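Long-range contact in putative integron gene cassette protein (Uncultured bacterium, PDB 3GHJ), which is of unknown function but has the fold of the glyoxalase/bleomycin resistance protein/dioxygenase superfamily: residues 35-46 and 128-136. The protein carries 1 engineered substitution. Residues are numbered along the deposited sequence; the frame is centred on the assembly and turned at random.
Sequences KVKNLEKSSQFY and FADPNGHAL
A chi1 of 178° swings the Phe45 ring out opposite its own amide nitrogen, and chi1 -76° sets Tyr46 CG beside its own, so these two neighbours on helix 39-49 reach the 130-133 turn from different directions. Phe45 lays one ring face against the chain: Pro131 CD sits 3.7 Å from the ring centroid, a CH-pi contact, and Asp130 CA lies over the same face toward the CZ end, a second CH-pi contact. At the far end of the ring, Phe45 CZ meets Phe128 CE2 edge to edge at 4.1 Å. Tyr46 instead points its hydroxyl at the carboxylate, and Tyr46 OH donates to Asp130 OD2 over 2.7 Å, on the anti side and with ring and carboxylate planes nearly perpendicular. Beside this bond the Leu136 CD2 methyl packs 3.7 Å from Tyr46 OH. The chain folds into two four-stranded mixed sheets, each of order 1-4-3-2, as in the beta-alpha-beta-beta-beta modules of vicinal oxygen chelate proteins; here the end of strand 28-36 and the start of helix 39-49 meet the hairpin of strands 123-129 and 135-140. Asp130 also shapes the hairpin's type I turn. Asp130 OD1 accepts from Asn132 N, closing an Asx turn, and from His134 N at 3.0 Å, the two donors coming from opposite faces of the carboxylate. Asn132 fits between Val36 and Ser42, at the end of strand 28-36. His134 NE2 gives a nearly straight bond (167°) to Lys35 O, 2.8 Å long and in both the ring and carbonyl planes; His134 ND1 bonds with Gln87 N, which fixes the ring's rotation from the other side.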
# COMPACT_ATOMS: atom_id res chain seq x y z
N LYS A 35 3.35 -5.04 -9.17
CA LYS A 35 3.90 -5.57 -10.41
C LYS A 35 3.70 -7.07 -10.47
O LYS A 35 4.07 -7.79 -9.54
CB LYS A 35 5.39 -5.23 -10.53
CG LYS A 35 5.70 -3.75 -10.43
CD LYS A 35 5.02 -2.95 -11.52
CE LYS A 35 5.43 -1.48 -11.46
NZ LYS A 35 4.87 -0.71 -12.60
N VAL A 36 3.12 -7.55 -11.56
CA VAL A 36 2.82 -8.98 -11.69
C VAL A 36 3.41 -9.57 -12.96
O VAL A 36 3.47 -8.90 -13.99
CB VAL A 36 1.29 -9.24 -11.64
CG1 VAL A 36 0.69 -8.61 -10.39
CG2 VAL A 36 0.59 -8.71 -12.90
N LYS A 37 3.81 -10.83 -12.88
CA LYS A 37 4.36 -11.52 -14.06
C LYS A 37 3.29 -11.89 -15.08
O LYS A 37 3.55 -11.90 -16.29
CB LYS A 37 5.15 -12.76 -13.63
CG LYS A 37 6.48 -12.44 -12.96
CD LYS A 37 7.51 -11.94 -13.97
CE LYS A 37 8.87 -11.72 -13.31
NZ LYS A 37 9.94 -11.50 -14.33
N ASN A 38 2.09 -12.21 -14.61
CA ASN A 38 1.01 -12.66 -15.47
C ASN A 38 -0.29 -12.05 -14.98
O ASN A 38 -0.77 -12.39 -13.89
CB ASN A 38 0.95 -14.19 -15.45
CG ASN A 38 -0.10 -14.75 -16.41
OD1 ASN A 38 -1.27 -14.40 -16.35
ND2 ASN A 38 0.33 -15.67 -17.28
N LEU A 39 -0.85 -11.15 -15.77
CA LEU A 39 -2.03 -10.41 -15.35
C LEU A 39 -3.19 -11.34 -15.03
O LEU A 39 -3.88 -11.15 -14.03
CB LEU A 39 -2.45 -9.38 -16.40
CG LEU A 39 -3.51 -8.38 -15.92
CD1 LEU A 39 -2.97 -7.56 -14.74
CD2 LEU A 39 -3.93 -7.47 -17.06
N GLU A 40 -3.41 -12.35 -15.87
CA GLU A 40 -4.54 -13.25 -15.65
C GLU A 40 -4.38 -14.08 -14.39
O GLU A 40 -5.31 -14.22 -13.60
CB GLU A 40 -4.76 -14.15 -16.87
CG GLU A 40 -5.34 -13.44 -18.09
CD GLU A 40 -4.33 -12.55 -18.82
OE1 GLU A 40 -3.11 -12.82 -18.74
OE2 GLU A 40 -4.77 -11.59 -19.49
N LYS A 41 -3.20 -14.66 -14.21
CA LYS A 41 -2.98 -15.51 -13.06
C LYS A 41 -3.04 -14.70 -11.76
O LYS A 41 -3.58 -15.16 -10.76
CB LYS A 41 -1.66 -16.27 -13.17
CG LYS A 41 -1.64 -17.30 -14.31
CD LYS A 41 -0.39 -18.16 -14.28
CE LYS A 41 -0.43 -19.21 -15.38
NZ LYS A 41 0.88 -19.90 -15.53
N SER A 42 -2.48 -13.50 -11.79
CA SER A 42 -2.54 -12.67 -10.59
C SER A 42 -3.96 -12.15 -10.35
O SER A 42 -4.42 -12.13 -9.20
CB SER A 42 -1.53 -11.53 -10.63
OG SER A 42 -0.23 -12.01 -10.33
N SER A 43 -4.66 -11.76 -11.40
CA SER A 43 -6.05 -11.33 -11.23
C SER A 43 -6.87 -12.46 -10.59
O SER A 43 -7.70 -12.21 -9.72
CB SER A 43 -6.67 -10.90 -12.56
OG SER A 43 -6.03 -9.74 -13.07
N GLN A 44 -6.64 -13.69 -11.03
CA GLN A 44 -7.36 -14.83 -10.47
C GLN A 44 -7.08 -14.97 -8.97
O GLN A 44 -7.98 -15.24 -8.19
CB GLN A 44 -6.99 -16.11 -11.22
CG GLN A 44 -7.51 -16.12 -12.65
CD GLN A 44 -6.97 -17.29 -13.46
OE1 GLN A 44 -6.12 -18.04 -12.99
NE2 GLN A 44 -7.46 -17.43 -14.68
N PHE A 45 -5.82 -14.79 -8.57
CA PHE A 45 -5.46 -14.89 -7.17
C PHE A 45 -6.15 -13.80 -6.34
O PHE A 45 -6.77 -14.07 -5.31
CB PHE A 45 -3.94 -14.81 -7.00
CG PHE A 45 -3.47 -14.85 -5.57
CD1 PHE A 45 -3.35 -13.68 -4.82
CD2 PHE A 45 -3.13 -16.07 -4.98
CE1 PHE A 45 -2.91 -13.73 -3.51
CE2 PHE A 45 -2.69 -16.12 -3.67
CZ PHE A 45 -2.57 -14.95 -2.94
N TYR A 46 -6.02 -12.55 -6.78
CA TYR A 46 -6.56 -11.44 -6.00
C TYR A 46 -8.09 -11.42 -5.94
O TYR A 46 -8.66 -10.99 -4.94
CB TYR A 46 -5.99 -10.10 -6.51
CG TYR A 46 -4.55 -9.87 -6.06
CD1 TYR A 46 -3.48 -10.40 -6.76
CD2 TYR A 46 -4.29 -9.16 -4.89
CE1 TYR A 46 -2.16 -10.21 -6.33
CE2 TYR A 46 -2.98 -8.97 -4.46
CZ TYR A 46 -1.93 -9.49 -5.17
OH TYR A 46 -0.64 -9.29 -4.72
N PHE A 128 2.04 -14.38 3.86
CA PHE A 128 1.88 -15.32 2.76
C PHE A 128 2.31 -14.65 1.47
O PHE A 128 2.48 -13.43 1.42
CB PHE A 128 0.42 -15.81 2.65
CG PHE A 128 -0.58 -14.71 2.38
CD1 PHE A 128 -1.06 -13.93 3.42
CD2 PHE A 128 -1.03 -14.46 1.09
CE1 PHE A 128 -1.99 -12.92 3.19
CE2 PHE A 128 -1.96 -13.45 0.84
CZ PHE A 128 -2.44 -12.67 1.89
N ALA A 129 2.48 -15.46 0.43
CA ALA A 129 2.92 -14.98 -0.88
C ALA A 129 1.77 -14.89 -1.88
O ALA A 129 0.83 -15.67 -1.82
CB ALA A 129 4.02 -15.91 -1.43
N ASP A 130 1.86 -13.92 -2.79
CA ASP A 130 1.02 -13.95 -3.98
C ASP A 130 1.74 -14.78 -5.07
O ASP A 130 2.82 -15.33 -4.80
CB ASP A 130 0.60 -12.53 -4.42
CG ASP A 130 1.65 -11.81 -5.25
OD1 ASP A 130 2.81 -12.25 -5.32
OD2 ASP A 130 1.28 -10.77 -5.84
N PRO A 131 1.15 -14.91 -6.26
CA PRO A 131 1.79 -15.77 -7.27
C PRO A 131 3.14 -15.27 -7.75
O PRO A 131 3.90 -16.02 -8.37
CB PRO A 131 0.78 -15.73 -8.43
CG PRO A 131 -0.54 -15.52 -7.76
CD PRO A 131 -0.23 -14.55 -6.64
N ASN A 132 3.45 -14.01 -7.45
CA ASN A 132 4.70 -13.39 -7.85
C ASN A 132 5.75 -13.48 -6.75
O ASN A 132 6.86 -12.97 -6.91
CB ASN A 132 4.43 -11.92 -8.14
CG ASN A 132 3.25 -11.74 -9.07
OD1 ASN A 132 2.16 -11.30 -8.65
ND2 ASN A 132 3.44 -12.11 -10.32
N GLY A 133 5.39 -14.08 -5.63
CA GLY A 133 6.29 -14.13 -4.50
C GLY A 133 6.37 -12.83 -3.73
O GLY A 133 7.27 -12.65 -2.91
N HIS A 134 5.43 -11.92 -3.96
CA HIS A 134 5.41 -10.74 -3.11
C HIS A 134 5.08 -11.15 -1.69
O HIS A 134 4.40 -12.16 -1.45
CB HIS A 134 4.42 -9.71 -3.63
CG HIS A 134 4.83 -9.11 -4.92
ND1 HIS A 134 6.12 -8.66 -5.15
CD2 HIS A 134 4.15 -8.91 -6.08
CE1 HIS A 134 6.21 -8.21 -6.39
NE2 HIS A 134 5.03 -8.34 -6.97
N ALA A 135 5.58 -10.37 -0.74
CA ALA A 135 5.39 -10.65 0.67
C ALA A 135 4.12 -9.96 1.15
O ALA A 135 4.14 -8.78 1.51
CB ALA A 135 6.60 -10.16 1.46
N LEU A 136 3.01 -10.69 1.11
CA LEU A 136 1.73 -10.16 1.57
C LEU A 136 1.53 -10.47 3.05
O LEU A 136 2.19 -11.33 3.63
CB LEU A 136 0.57 -10.72 0.74
CG LEU A 136 0.27 -9.99 -0.58
CD1 LEU A 136 1.49 -10.00 -1.50
CD2 LEU A 136 -0.94 -10.63 -1.27